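Local coordinates for putative GH105 family protein (Salmonella enterica subsp. enterica serovar Paratyphi A, PDB 3QWT) that is of unknown function but probably hydrolyses glycosidic bonds as a GH105 alpha/alpha-toroid enzyme, perhaps those of unsaturated uronic acid sugars, at residues G279-L284 with S295-F300; K273-S278 with E322-G327; N234-I239 with Q366-L371; L339-G344 with T360-G365. All coordinates share one frame; numbering follows the deposited sequence.

From the N terminus, contact 3 opens first, at 234-239 on helix 231-248. Contact 2 opens next at 273-278, and the chain runs straight on into contact 1, which opens at 279-284 and closes on helix 294-309. Contact 2 then closes on helix 318-330. Contact 4 opens at 339-344 and closes at 360-365, at the start of helix 363-377; the same helix closes contact 3 at 366-371. Contact 1 therefore nests inside contact 2, contacts 2 and 4 follow in series inside contact 3, and none cross. Contacts 1 and 2 share a seam where Gly279 and Trp281 touch Ala324; helix 294-309 joins contact 1 to contacts 3 and 4, Ser295 touching Met368 and Gly365, and Phe300 meeting Ser235.

Contact 1 of 4, residues G279-L284 with S295-F300; sequences GLWHTL and SATAGF
Phe300 lies over one face of the Trp281 indole, and Thr297 sits at the edge of that ring. The aromatic pair is T-shaped: an edge of Phe300 points at the indole face, with the Phe300 centroid 5.1 Å from that of the five-membered ring and the planes at 66°. The closest atoms are Phe300 CD2 and Trp281 CD2, 3.7 Å apart. Farther along the same indole, Phe300 CB makes a CH-pi contact 4.2 Å from the centroid of the Trp281 six-membered ring. At the rim, Thr297 CG2 approaches Trp281 CE3 to 3.5 Å. Segment 279-284 belongs to the connection between helices 255-272 and 294-309 of the alpha/alpha toroid, and here it folds back onto the helix that follows it. Its backbone is fastened by Trp281 N, which donates to Thr297 OG1 over 3.0 Å at a nearly straight 162°. The same hydroxyl also bonds to the carbonyl O of Glu293, the residue just before helix 294-309, and so ties two points of the connection to the helix's first turn. With Thr297 OG1 beside its backbone N (chi1 -59°), the methyl is left anti to that N and can meet both the indole rim and Gly279 O, the latter 3.6 Å from CG2. Leu280 crosses the threonine at about a right angle, its CG lying 3.5 Å from Thr297 OG1. The polar corner of the indole is satisfied as well: Trp281 NE1 bonds to Leu271 O near the end of the preceding helix, while Val320 and Ala324 of helix 318-330 also touch the tryptophan side chain.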
loop_
_atom_site.group_PDB
_atom_site.type_symbol
_atom_site.label_atom_id
_atom_site.label_comp_id
_atom_site.label_asym_id
_atom_site.label_seq_id
_atom_site.Cartn_x
_atom_site.Cartn_y
_atom_site.Cartn_z
ATOM N N GLY A 279 -3.398 -51.682 -11.212
ATOM C CA GLY A 279 -2.973 -50.323 -10.946
ATOM C C GLY A 279 -3.334 -49.407 -12.098
ATOM O O GLY A 279 -3.118 -48.196 -12.031
ATOM N N LEU A 280 -3.884 -49.994 -13.157
ATOM C CA LEU A 280 -4.349 -49.238 -14.311
ATOM C C LEU A 280 -5.846 -48.968 -14.226
ATOM O O LEU A 280 -6.532 -49.539 -13.382
ATOM C CB LEU A 280 -4.024 -49.975 -15.606
ATOM C CG LEU A 280 -2.712 -49.549 -16.282
ATOM C CD1 LEU A 280 -1.473 -50.030 -15.520
ATOM C CD2 LEU A 280 -2.688 -50.043 -17.711
ATOM N N TRP A 281 -6.340 -48.091 -15.097
ATOM C CA TRP A 281 -7.766 -47.771 -15.146
ATOM C C TRP A 281 -8.365 -48.127 -16.489
ATOM O O TRP A 281 -7.685 -48.021 -17.511
ATOM C CB TRP A 281 -7.997 -46.277 -14.913
ATOM C CG TRP A 281 -7.999 -45.880 -13.509
ATOM C CD1 TRP A 281 -9.084 -45.770 -12.681
ATOM C CD2 TRP A 281 -6.861 -45.512 -12.735
ATOM N NE1 TRP A 281 -8.687 -45.347 -11.438
ATOM C CE2 TRP A 281 -7.326 -45.181 -11.443
ATOM C CE3 TRP A 281 -5.491 -45.422 -13.010
ATOM C CZ2 TRP A 281 -6.466 -44.766 -10.425
ATOM C CZ3 TRP A 281 -4.639 -45.013 -12.001
ATOM C CH2 TRP A 281 -5.129 -44.692 -10.723
ATOM N N HIS A 282 -9.643 -48.513 -16.483
ATOM C CA HIS A 282 -10.369 -48.846 -17.710
ATOM C C HIS A 282 -10.685 -47.611 -18.576
ATOM O O HIS A 282 -10.995 -46.530 -18.058
ATOM C CB HIS A 282 -11.649 -49.610 -17.374
ATOM C CG HIS A 282 -11.412 -50.884 -16.625
ATOM N ND1 HIS A 282 -11.099 -52.073 -17.254
ATOM C CD2 HIS A 282 -11.452 -51.162 -15.299
ATOM C CE1 HIS A 282 -10.957 -53.024 -16.350
ATOM N NE2 HIS A 282 -11.171 -52.500 -15.155
ATOM N N THR A 283 -10.602 -47.783 -19.895
ATOM C CA THR A 283 -10.738 -46.671 -20.834
ATOM C C THR A 283 -12.132 -46.054 -20.750
ATOM O O THR A 283 -12.311 -44.850 -20.968
ATOM C CB THR A 283 -10.387 -47.083 -22.279
ATOM O OG1 THR A 283 -10.151 -45.912 -23.063
ATOM C CG2 THR A 283 -11.506 -47.903 -22.910
ATOM N N LEU A 284 -13.122 -46.882 -20.434
ATOM C CA LEU A 284 -14.359 -46.368 -19.863
ATOM C C LEU A 284 -14.283 -46.727 -18.400
ATOM O O LEU A 284 -14.361 -47.909 -18.043
ATOM C CB LEU A 284 -15.587 -46.988 -20.500
ATOM C CG LEU A 284 -16.343 -46.236 -21.593
ATOM C CD1 LEU A 284 -15.732 -44.885 -21.898
ATOM C CD2 LEU A 284 -16.451 -47.095 -22.846
ATOM N N SER A 295 -2.221 -44.331 -20.862
ATOM C CA SER A 295 -1.891 -42.914 -20.874
ATOM C C SER A 295 -2.779 -42.153 -19.892
ATOM O O SER A 295 -2.304 -41.287 -19.153
ATOM C CB SER A 295 -1.969 -42.322 -22.283
ATOM O OG SER A 295 -3.289 -42.326 -22.799
ATOM N N ALA A 296 -4.066 -42.480 -19.887
ATOM C CA ALA A 296 -4.983 -41.947 -18.877
ATOM C C ALA A 296 -4.448 -42.309 -17.499
ATOM O O ALA A 296 -4.308 -41.450 -16.627
ATOM C CB ALA A 296 -6.390 -42.516 -19.073
ATOM N N THR A 297 -4.143 -43.596 -17.317
ATOM C CA THR A 297 -3.545 -44.090 -16.076
ATOM C C THR A 297 -2.337 -43.233 -15.653
ATOM O O THR A 297 -2.181 -42.911 -14.476
ATOM C CB THR A 297 -3.136 -45.593 -16.193
ATOM O OG1 THR A 297 -4.283 -46.389 -16.516
ATOM C CG2 THR A 297 -2.553 -46.093 -14.886
ATOM N N ALA A 298 -1.492 -42.854 -16.609
ATOM C CA ALA A 298 -0.308 -42.066 -16.289
ATOM C C ALA A 298 -0.672 -40.665 -15.786
ATOM O O ALA A 298 -0.057 -40.150 -14.851
ATOM C CB ALA A 298 0.629 -41.976 -17.488
ATOM N N GLY A 299 -1.673 -40.050 -16.399
ATOM C CA GLY A 299 -2.058 -38.705 -16.005
ATOM C C GLY A 299 -2.608 -38.769 -14.598
ATOM O O GLY A 299 -2.303 -37.927 -13.751
ATOM N N PHE A 300 -3.411 -39.801 -14.355
ATOM C CA PHE A 300 -3.990 -40.042 -13.050
ATOM C C PHE A 300 -2.893 -40.177 -12.007
ATOM O O PHE A 300 -2.931 -39.531 -10.966
ATOM C CB PHE A 300 -4.829 -41.306 -13.099
ATOM C CG PHE A 300 -6.125 -41.139 -13.830
ATOM C CD1 PHE A 300 -6.763 -39.908 -13.861
ATOM C CD2 PHE A 300 -6.715 -42.215 -14.478
ATOM C CE1 PHE A 300 -7.971 -39.756 -14.523
ATOM C CE2 PHE A 300 -7.924 -42.070 -15.141
ATOM C CZ PHE A 300 -8.549 -40.839 -15.168
#

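Contact 2 of 4, residues K273-S278 with E322-G327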
loop_
_atom_site.group_PDB
_atom_site.type_symbol
_atom_site.label_atom_id
_atom_site.label_comp_id
_atom_site.label_asym_id
_atom_site.label_seq_id
_atom_site.Cartn_x
_atom_site.Cartn_y
_atom_site.Cartn_z
ATOM N N LYS A 273 -11.818 -46.010 -6.371
ATOM C CA LYS A 273 -12.751 -47.140 -6.362
ATOM C C LYS A 273 -12.886 -47.794 -7.730
ATOM O O LYS A 273 -13.582 -48.800 -7.892
ATOM C CB LYS A 273 -14.125 -46.663 -5.890
ATOM C CG LYS A 273 -14.131 -46.131 -4.464
ATOM C CD LYS A 273 -15.413 -45.348 -4.143
ATOM C CE LYS A 273 -16.659 -46.037 -4.699
ATOM N NZ LYS A 273 -16.745 -47.488 -4.335
ATOM N N CYS A 274 -12.204 -47.207 -8.700
ATOM C CA CYS A 274 -12.371 -47.516 -10.102
ATOM C C CYS A 274 -11.148 -48.260 -10.606
ATOM O O CYS A 274 -11.155 -48.802 -11.706
ATOM C CB CYS A 274 -12.468 -46.185 -10.878
ATOM S SG CYS A 274 -14.032 -45.922 -11.714
ATOM N N GLN A 275 -10.080 -48.232 -9.813
ATOM C CA GLN A 275 -8.786 -48.723 -10.255
ATOM C C GLN A 275 -8.813 -50.234 -10.339
ATOM O O GLN A 275 -9.265 -50.912 -9.414
ATOM C CB GLN A 275 -7.677 -48.264 -9.308
ATOM C CG GLN A 275 -6.261 -48.460 -9.837
ATOM C CD GLN A 275 -5.228 -47.892 -8.887
ATOM O OE1 GLN A 275 -5.478 -47.793 -7.684
ATOM N NE2 GLN A 275 -4.064 -47.496 -9.419
ATOM N N ASP A 276 -8.336 -50.751 -11.461
ATOM C CA ASP A 276 -8.249 -52.190 -11.669
ATOM C C ASP A 276 -7.052 -52.758 -10.932
ATOM O O ASP A 276 -6.029 -52.099 -10.808
ATOM C CB ASP A 276 -8.132 -52.504 -13.157
ATOM C CG ASP A 276 -7.873 -53.978 -13.423
ATOM O OD1 ASP A 276 -8.827 -54.780 -13.296
ATOM O OD2 ASP A 276 -6.715 -54.330 -13.749
ATOM N N GLU A 277 -7.191 -53.985 -10.442
ATOM C CA GLU A 277 -6.103 -54.694 -9.768
ATOM C C GLU A 277 -4.685 -54.392 -10.289
ATOM O O GLU A 277 -3.726 -54.394 -9.523
ATOM C CB GLU A 277 -6.369 -56.201 -9.829
ATOM C CG GLU A 277 -5.229 -57.061 -9.336
ATOM C CD GLU A 277 -5.590 -58.537 -9.317
ATOM O OE1 GLU A 277 -6.454 -58.934 -8.497
ATOM O OE2 GLU A 277 -5.012 -59.296 -10.126
ATOM N N SER A 278 -4.555 -54.139 -11.588
ATOM C CA SER A 278 -3.248 -53.897 -12.208
ATOM C C SER A 278 -2.643 -52.527 -11.908
ATOM O O SER A 278 -1.510 -52.238 -12.305
ATOM C CB SER A 278 -3.367 -54.046 -13.716
ATOM O OG SER A 278 -4.341 -53.142 -14.201
ATOM N N GLU A 322 0.911 -45.183 -6.049
ATOM C CA GLU A 322 1.960 -46.203 -6.017
ATOM C C GLU A 322 1.633 -47.428 -6.866
ATOM O O GLU A 322 2.496 -47.935 -7.588
ATOM C CB GLU A 322 2.235 -46.629 -4.574
ATOM C CG GLU A 322 3.189 -47.798 -4.437
ATOM C CD GLU A 322 4.625 -47.430 -4.757
ATOM O OE1 GLU A 322 4.937 -46.214 -4.757
ATOM O OE2 GLU A 322 5.435 -48.361 -5.002
ATOM N N LYS A 323 0.398 -47.910 -6.776
ATOM C CA LYS A 323 -0.028 -49.017 -7.626
ATOM C C LYS A 323 0.041 -48.609 -9.095
ATOM O O LYS A 323 0.626 -49.317 -9.910
ATOM C CB LYS A 323 -1.436 -49.483 -7.273
ATOM C CG LYS A 323 -1.572 -49.914 -5.835
ATOM C CD LYS A 323 -2.914 -50.567 -5.567
ATOM C CE LYS A 323 -3.034 -50.940 -4.092
ATOM N NZ LYS A 323 -4.381 -51.478 -3.760
ATOM N N ALA A 324 -0.552 -47.465 -9.434
ATOM C CA ALA A 324 -0.545 -47.018 -10.823
ATOM C C ALA A 324 0.876 -46.893 -11.363
ATOM O O ALA A 324 1.137 -47.226 -12.511
ATOM C CB ALA A 324 -1.301 -45.696 -10.981
ATOM N N ILE A 325 1.789 -46.397 -10.541
ATOM C CA ILE A 325 3.169 -46.205 -10.974
ATOM C C ILE A 325 3.854 -47.547 -11.262
ATOM O O ILE A 325 4.592 -47.686 -12.237
ATOM C CB ILE A 325 3.991 -45.394 -9.947
ATOM C CG1 ILE A 325 3.589 -43.903 -9.968
ATOM C CG2 ILE A 325 5.468 -45.533 -10.233
ATOM C CD1 ILE A 325 3.888 -43.183 -11.290
ATOM N N ARG A 326 3.604 -48.536 -10.411
ATOM C CA ARG A 326 4.133 -49.874 -10.640
ATOM C C ARG A 326 3.573 -50.421 -11.949
ATOM O O ARG A 326 4.315 -50.920 -12.796
ATOM C CB ARG A 326 3.801 -50.800 -9.460
ATOM C CG ARG A 326 4.725 -50.613 -8.264
ATOM C CD ARG A 326 4.148 -51.201 -6.989
ATOM N NE ARG A 326 4.917 -50.767 -5.827
ATOM C CZ ARG A 326 5.559 -51.586 -5.000
ATOM N NH1 ARG A 326 5.510 -52.900 -5.181
ATOM N NH2 ARG A 326 6.239 -51.089 -3.976
ATOM N N GLY A 327 2.260 -50.296 -12.116
ATOM C CA GLY A 327 1.601 -50.646 -13.359
ATOM C C GLY A 327 2.199 -49.968 -14.584
ATOM O O GLY A 327 2.406 -50.619 -15.616
#
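Gln275 NE2 is held by two carbonyls, Gly279 O and Val320 O, while it packs against the backbone and side chains of helix 318-330. Gln275 NE2 comes within 3.6 Å of Ala324 CB and 3.9 Å of Lys323 CB, neither of which is a polar contact. The glutamine reaches this place because CG is anti to its backbone N (chi1 -167°) and the chain beyond is extended, carrying the amide straight across to the helix. Since Gly279 follows 273-278 directly and Val320 precedes 322-327, the amide ties the loop to the helix by hydrogen bonds lying just outside the two segments. The loop is shaped by an Asx turn: Asp276 OD2 accepts Ser278 N over 3.1 Å from well above the carboxylate plane, and Ser278 OG over 2.7 Å on its anti lone pair. Ser278 O, carried by this turn, then rests 3.7 Å from Gly327 CA, where the helix presents no side chain. The contact thus sets the loop after helix 255-272 against one flank of helix 318-330, whose Ala324 also touches Thr297 and Ala301 of helix 294-309 and whose Ile325 reaches Cys372 and Tyr376 of helix 363-377.

Contact 3 of 4, residues N234-I239 with Q366-L371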
loop_
_atom_site.group_PDB
_atom_site.type_symbol
_atom_site.label_atom_id
_atom_site.label_comp_id
_atom_site.label_asym_id
_atom_site.label_seq_id
_atom_site.Cartn_x
_atom_site.Cartn_y
_atom_site.Cartn_z
ATOM N N ASN A 234 -10.690 -37.557 -18.276
ATOM C CA ASN A 234 -10.691 -37.323 -16.835
ATOM C C ASN A 234 -9.292 -37.019 -16.321
ATOM O O ASN A 234 -9.088 -36.181 -15.425
ATOM C CB ASN A 234 -11.240 -38.554 -16.109
ATOM C CG ASN A 234 -12.740 -38.532 -16.012
ATOM O OD1 ASN A 234 -13.311 -38.083 -15.002
ATOM N ND2 ASN A 234 -13.402 -38.996 -17.069
ATOM N N SER A 235 -8.352 -37.762 -16.880
ATOM C CA SER A 235 -6.942 -37.616 -16.636
ATOM C C SER A 235 -6.527 -36.145 -16.818
ATOM O O SER A 235 -5.773 -35.600 -16.009
ATOM C CB SER A 235 -6.210 -38.544 -17.622
ATOM O OG SER A 235 -4.804 -38.424 -17.588
ATOM N N TRP A 236 -7.042 -35.505 -17.868
ATOM C CA TRP A 236 -6.670 -34.129 -18.165
ATOM C C TRP A 236 -7.004 -33.248 -16.971
ATOM O O TRP A 236 -6.398 -32.201 -16.773
ATOM C CB TRP A 236 -7.408 -33.583 -19.384
ATOM C CG TRP A 236 -7.077 -34.243 -20.616
ATOM C CD1 TRP A 236 -7.946 -34.646 -21.566
ATOM C CD2 TRP A 236 -5.772 -34.602 -21.074
ATOM N NE1 TRP A 236 -7.272 -35.242 -22.603
ATOM C CE2 TRP A 236 -5.933 -35.228 -22.326
ATOM C CE3 TRP A 236 -4.482 -34.458 -20.549
ATOM C CZ2 TRP A 236 -4.854 -35.731 -23.060
ATOM C CZ3 TRP A 236 -3.397 -34.948 -21.292
ATOM C CH2 TRP A 236 -3.597 -35.578 -22.525
ATOM N N LEU A 237 -7.979 -33.669 -16.176
ATOM C CA LEU A 237 -8.376 -32.842 -15.050
ATOM C C LEU A 237 -7.528 -33.123 -13.846
ATOM O O LEU A 237 -7.147 -32.203 -13.124
ATOM C CB LEU A 237 -9.858 -32.993 -14.723
ATOM C CG LEU A 237 -10.554 -31.814 -15.385
ATOM C CD1 LEU A 237 -11.636 -32.318 -16.303
ATOM C CD2 LEU A 237 -11.076 -30.827 -14.343
ATOM N N THR A 238 -7.241 -34.398 -13.624
ATOM C CA THR A 238 -6.381 -34.774 -12.526
ATOM C C THR A 238 -5.016 -34.127 -12.704
ATOM O O THR A 238 -4.290 -33.922 -11.734
ATOM C CB THR A 238 -6.189 -36.275 -12.476
ATOM O OG1 THR A 238 -7.364 -36.912 -12.985
ATOM C CG2 THR A 238 -5.947 -36.703 -11.061
ATOM N N ILE A 239 -4.664 -33.839 -13.954
ATOM C CA ILE A 239 -3.404 -33.171 -14.268
ATOM C C ILE A 239 -3.514 -31.664 -14.087
ATOM O O ILE A 239 -2.656 -31.046 -13.454
ATOM C CB ILE A 239 -2.997 -33.431 -15.716
ATOM C CG1 ILE A 239 -2.509 -34.878 -15.877
ATOM C CG2 ILE A 239 -1.940 -32.424 -16.136
ATOM C CD1 ILE A 239 -2.297 -35.328 -17.319
ATOM N N GLN A 366 3.898 -41.298 -24.303
ATOM C CA GLN A 366 5.242 -41.191 -23.751
ATOM C C GLN A 366 5.352 -40.031 -22.758
ATOM O O GLN A 366 5.985 -40.139 -21.707
ATOM C CB GLN A 366 6.254 -40.963 -24.877
ATOM C CG GLN A 366 6.158 -41.954 -26.036
ATOM C CD GLN A 366 6.284 -43.385 -25.579
ATOM O OE1 GLN A 366 5.346 -44.177 -25.702
ATOM N NE2 GLN A 366 7.447 -43.727 -25.039
ATOM N N ALA A 367 4.752 -38.904 -23.102
ATOM C CA ALA A 367 4.938 -37.718 -22.283
ATOM C C ALA A 367 4.287 -37.930 -20.930
ATOM O O ALA A 367 4.883 -37.653 -19.892
ATOM C CB ALA A 367 4.390 -36.471 -22.976
HETATM N N MSE A 368 3.072 -38.455 -20.943
HETATM C CA MSE A 368 2.364 -38.672 -19.685
HETATM C C MSE A 368 3.109 -39.671 -18.793
HETATM O O MSE A 368 3.203 -39.483 -17.583
HETATM C CB MSE A 368 0.908 -39.059 -19.945
HETATM C CG MSE A 368 0.132 -37.886 -20.530
HETATM SE SE MSE A 368 -1.428 -38.434 -21.545
HETATM C CE MSE A 368 -2.743 -38.356 -20.090
ATOM N N ALA A 369 3.690 -40.705 -19.394
ATOM C CA ALA A 369 4.555 -41.574 -18.614
ATOM C C ALA A 369 5.634 -40.747 -17.912
ATOM O O ALA A 369 5.918 -40.955 -16.735
ATOM C CB ALA A 369 5.175 -42.658 -19.480
HETATM N N MSE A 370 6.236 -39.794 -18.614
HETATM C CA MSE A 370 7.323 -39.073 -17.971
HETATM C C MSE A 370 6.816 -38.041 -16.990
HETATM O O MSE A 370 7.478 -37.746 -16.003
HETATM C CB MSE A 370 8.369 -38.524 -18.968
HETATM C CG MSE A 370 7.910 -37.507 -19.994
HETATM SE SE MSE A 370 9.264 -37.346 -21.444
HETATM C CE MSE A 370 8.397 -38.494 -22.733
ATOM N N LEU A 371 5.624 -37.516 -17.243
ATOM C CA LEU A 371 4.993 -36.626 -16.283
ATOM C C LEU A 371 4.896 -37.338 -14.942
ATOM O O LEU A 371 5.451 -36.875 -13.941
ATOM C CB LEU A 371 3.594 -36.206 -16.751
ATOM C CG LEU A 371 3.377 -34.863 -17.447
ATOM C CD1 LEU A 371 1.893 -34.695 -17.706
ATOM C CD2 LEU A 371 3.917 -33.685 -16.613
#
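Two helices of the alpha/alpha toroid, 231-248 and 363-377, approach each other near the centre of the chain. Their short segments run in broadly the same direction, 36° apart, consistent with two inner helices of such a toroid. Their axes come no closer than 13.0 Å, so the contact is made by side chains, chiefly selenomethionine Met368. It crosses Trp236 at about a right angle, with SE 3.7 Å from Trp236 CH2 and CE 3.7 Å from Trp236 CZ3. This is a Met-aromatic contact of oblique geometry: Met368 SE lies 4.7 Å from the centroid of the Trp236 six-membered ring and 53° off its normal. The indole's other end is secured by a hydrogen bond from Trp236 NE1 to Asp169 OD1, which should limit its rotation. Helix 294-309 completes the surroundings: Ala298 touches Met368, and Ser235 OG bonds to Ala296 O. That hydroxyl, anti to its own backbone N (chi1 175°), also faces the Met368 methyl, with OG and CE only 3.2 Å apart, a close approach that is not a conventional hydrogen bond. Farther along both helices the contact is aliphatic. Ile239 CD1 fills in beside the selenomethionine, 4.1 Å from Met368 CE, and meets Leu371 CD1 at 4.3 Å.

Contact 4 of 4, residues L339-G344 with T360-G365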
loop_
_atom_site.group_PDB
_atom_site.type_symbol
_atom_site.label_atom_id
_atom_site.label_comp_id
_atom_site.label_asym_id
_atom_site.label_seq_id
_atom_site.Cartn_x
_atom_site.Cartn_y
_atom_site.Cartn_z
ATOM N N LEU A 339 2.968 -49.119 -23.474
ATOM C CA LEU A 339 2.180 -50.117 -24.202
ATOM C C LEU A 339 0.716 -49.769 -24.519
ATOM O O LEU A 339 0.389 -49.473 -25.669
ATOM C CB LEU A 339 2.305 -51.506 -23.557
ATOM C CG LEU A 339 3.695 -52.115 -23.765
ATOM C CD1 LEU A 339 3.835 -53.471 -23.071
ATOM C CD2 LEU A 339 4.017 -52.213 -25.258
ATOM N N GLN A 340 -0.163 -49.807 -23.526
ATOM C CA GLN A 340 -1.594 -49.660 -23.796
ATOM C C GLN A 340 -2.074 -48.213 -24.015
ATOM O O GLN A 340 -2.982 -47.743 -23.328
ATOM C CB GLN A 340 -2.395 -50.289 -22.664
ATOM C CG GLN A 340 -2.285 -51.779 -22.600
ATOM C CD GLN A 340 -3.378 -52.461 -23.392
ATOM O OE1 GLN A 340 -4.559 -52.378 -23.047
ATOM N NE2 GLN A 340 -2.993 -53.138 -24.463
ATOM N N THR A 341 -1.477 -47.514 -24.971
ATOM C CA THR A 341 -1.922 -46.172 -25.322
ATOM C C THR A 341 -3.012 -46.209 -26.407
ATOM O O THR A 341 -2.866 -46.903 -27.410
ATOM C CB THR A 341 -0.740 -45.330 -25.843
ATOM O OG1 THR A 341 0.308 -45.300 -24.862
ATOM C CG2 THR A 341 -1.198 -43.912 -26.194
ATOM N N SER A 342 -4.096 -45.457 -26.209
ATOM C CA SER A 342 -5.152 -45.321 -27.219
ATOM C C SER A 342 -4.907 -44.099 -28.092
ATOM O O SER A 342 -4.414 -43.068 -27.626
ATOM C CB SER A 342 -6.549 -45.220 -26.583
ATOM O OG SER A 342 -6.722 -44.002 -25.853
ATOM N N PHE A 343 -5.267 -44.229 -29.361
ATOM C CA PHE A 343 -5.044 -43.203 -30.364
ATOM C C PHE A 343 -5.964 -42.021 -30.104
ATOM O O PHE A 343 -6.859 -42.105 -29.269
ATOM C CB PHE A 343 -5.282 -43.787 -31.757
ATOM C CG PHE A 343 -5.084 -42.802 -32.864
ATOM C CD1 PHE A 343 -3.840 -42.231 -33.083
ATOM C CD2 PHE A 343 -6.143 -42.435 -33.681
ATOM C CE1 PHE A 343 -3.654 -41.313 -34.103
ATOM C CE2 PHE A 343 -5.965 -41.519 -34.699
ATOM C CZ PHE A 343 -4.715 -40.960 -34.916
ATOM N N GLY A 344 -5.735 -40.917 -30.809
ATOM C CA GLY A 344 -6.550 -39.728 -30.634
ATOM C C GLY A 344 -8.016 -40.095 -30.608
ATOM O O GLY A 344 -8.482 -40.855 -31.468
ATOM N N THR A 360 -2.040 -47.538 -29.901
ATOM C CA THR A 360 -0.811 -47.180 -30.615
ATOM C C THR A 360 -0.016 -46.122 -29.855
ATOM O O THR A 360 -0.581 -45.341 -29.102
ATOM C CB THR A 360 -1.107 -46.637 -32.037
ATOM O OG1 THR A 360 0.117 -46.504 -32.776
ATOM C CG2 THR A 360 -1.805 -45.276 -31.957
ATOM N N SER A 361 1.293 -46.094 -30.080
ATOM C CA SER A 361 2.181 -45.193 -29.370
ATOM C C SER A 361 1.963 -43.732 -29.783
ATOM O O SER A 361 1.712 -43.444 -30.944
ATOM C CB SER A 361 3.628 -45.613 -29.617
ATOM O OG SER A 361 3.915 -45.642 -31.006
HETATM N N MSE A 362 2.042 -42.808 -28.833
HETATM C CA MSE A 362 1.799 -41.404 -29.153
HETATM C C MSE A 362 2.654 -40.479 -28.307
HETATM O O MSE A 362 3.067 -40.839 -27.209
HETATM C CB MSE A 362 0.315 -41.056 -28.976
HETATM C CG MSE A 362 -0.598 -41.887 -29.873
HETATM SE SE MSE A 362 -0.460 -41.285 -31.731
HETATM C CE MSE A 362 -1.718 -39.796 -31.604
ATOM N N PRO A 363 2.944 -39.283 -28.832
ATOM C CA PRO A 363 3.680 -38.282 -28.052
ATOM C C PRO A 363 3.104 -38.134 -26.638
ATOM O O PRO A 363 3.855 -38.142 -25.670
ATOM C CB PRO A 363 3.476 -36.997 -28.860
ATOM C CG PRO A 363 3.355 -37.477 -30.271
ATOM C CD PRO A 363 2.640 -38.818 -30.196
ATOM N N TYR A 364 1.788 -38.029 -26.513
ATOM C CA TYR A 364 1.182 -37.864 -25.193
ATOM C C TYR A 364 1.284 -39.125 -24.328
ATOM O O TYR A 364 1.370 -39.038 -23.100
ATOM C CB TYR A 364 -0.269 -37.413 -25.316
ATOM C CG TYR A 364 -1.132 -38.335 -26.136
ATOM C CD1 TYR A 364 -1.723 -39.455 -25.565
ATOM C CD2 TYR A 364 -1.376 -38.074 -27.477
ATOM C CE1 TYR A 364 -2.530 -40.302 -26.315
ATOM C CE2 TYR A 364 -2.184 -38.907 -28.235
ATOM C CZ TYR A 364 -2.755 -40.023 -27.653
ATOM O OH TYR A 364 -3.558 -40.852 -28.414
ATOM N N GLY A 365 1.282 -40.292 -24.967
ATOM C CA GLY A 365 1.494 -41.532 -24.246
ATOM C C GLY A 365 2.835 -41.518 -23.538
ATOM O O GLY A 365 2.910 -41.697 -22.328
#
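Tyr364 has its CG between its backbone N and carbonyl carbon (chi1 57°), and from this setting the ring brings its hydroxyl up to the chain at Ser342. Met362 is instead bent at chi2 and chi3, which brings its selenium and methyl to Phe343. The site is the N-terminal end of helix 363-377 in the alpha/alpha toroid, with Met362 at the N-cap position, and it is met by the loop that follows helix 318-330. Two hydrogen bonds join the segments. Tyr364 OH donates to Ser342 O over a short 2.5 Å, in the carbonyl plane and on a lone pair; separately, Ser342 O lies in the plane of the tyrosine ring, at its edge. Thr360 N donates to Thr341 O over 2.7 Å, tilted 23° from the carbonyl plane. Ser342 is held from outside too, its OG by Arg232 and its N by Glu293, while the Tyr364 ring stacks with Trp67. Around these bonds Thr341 CG2 packs 3.8 Å from Tyr364 CE1, and Thr360 CG2 lies equally far, 3.8 Å, from Phe343 CB. The Met-aromatic pair fills the far end. The selenium of selenomethionine Met362 sits at the edge of the Phe343 ring, 81° off the normal and 5.0 Å from its centroid, and the methyl CE closes to 3.5 Å from Phe343 CE1.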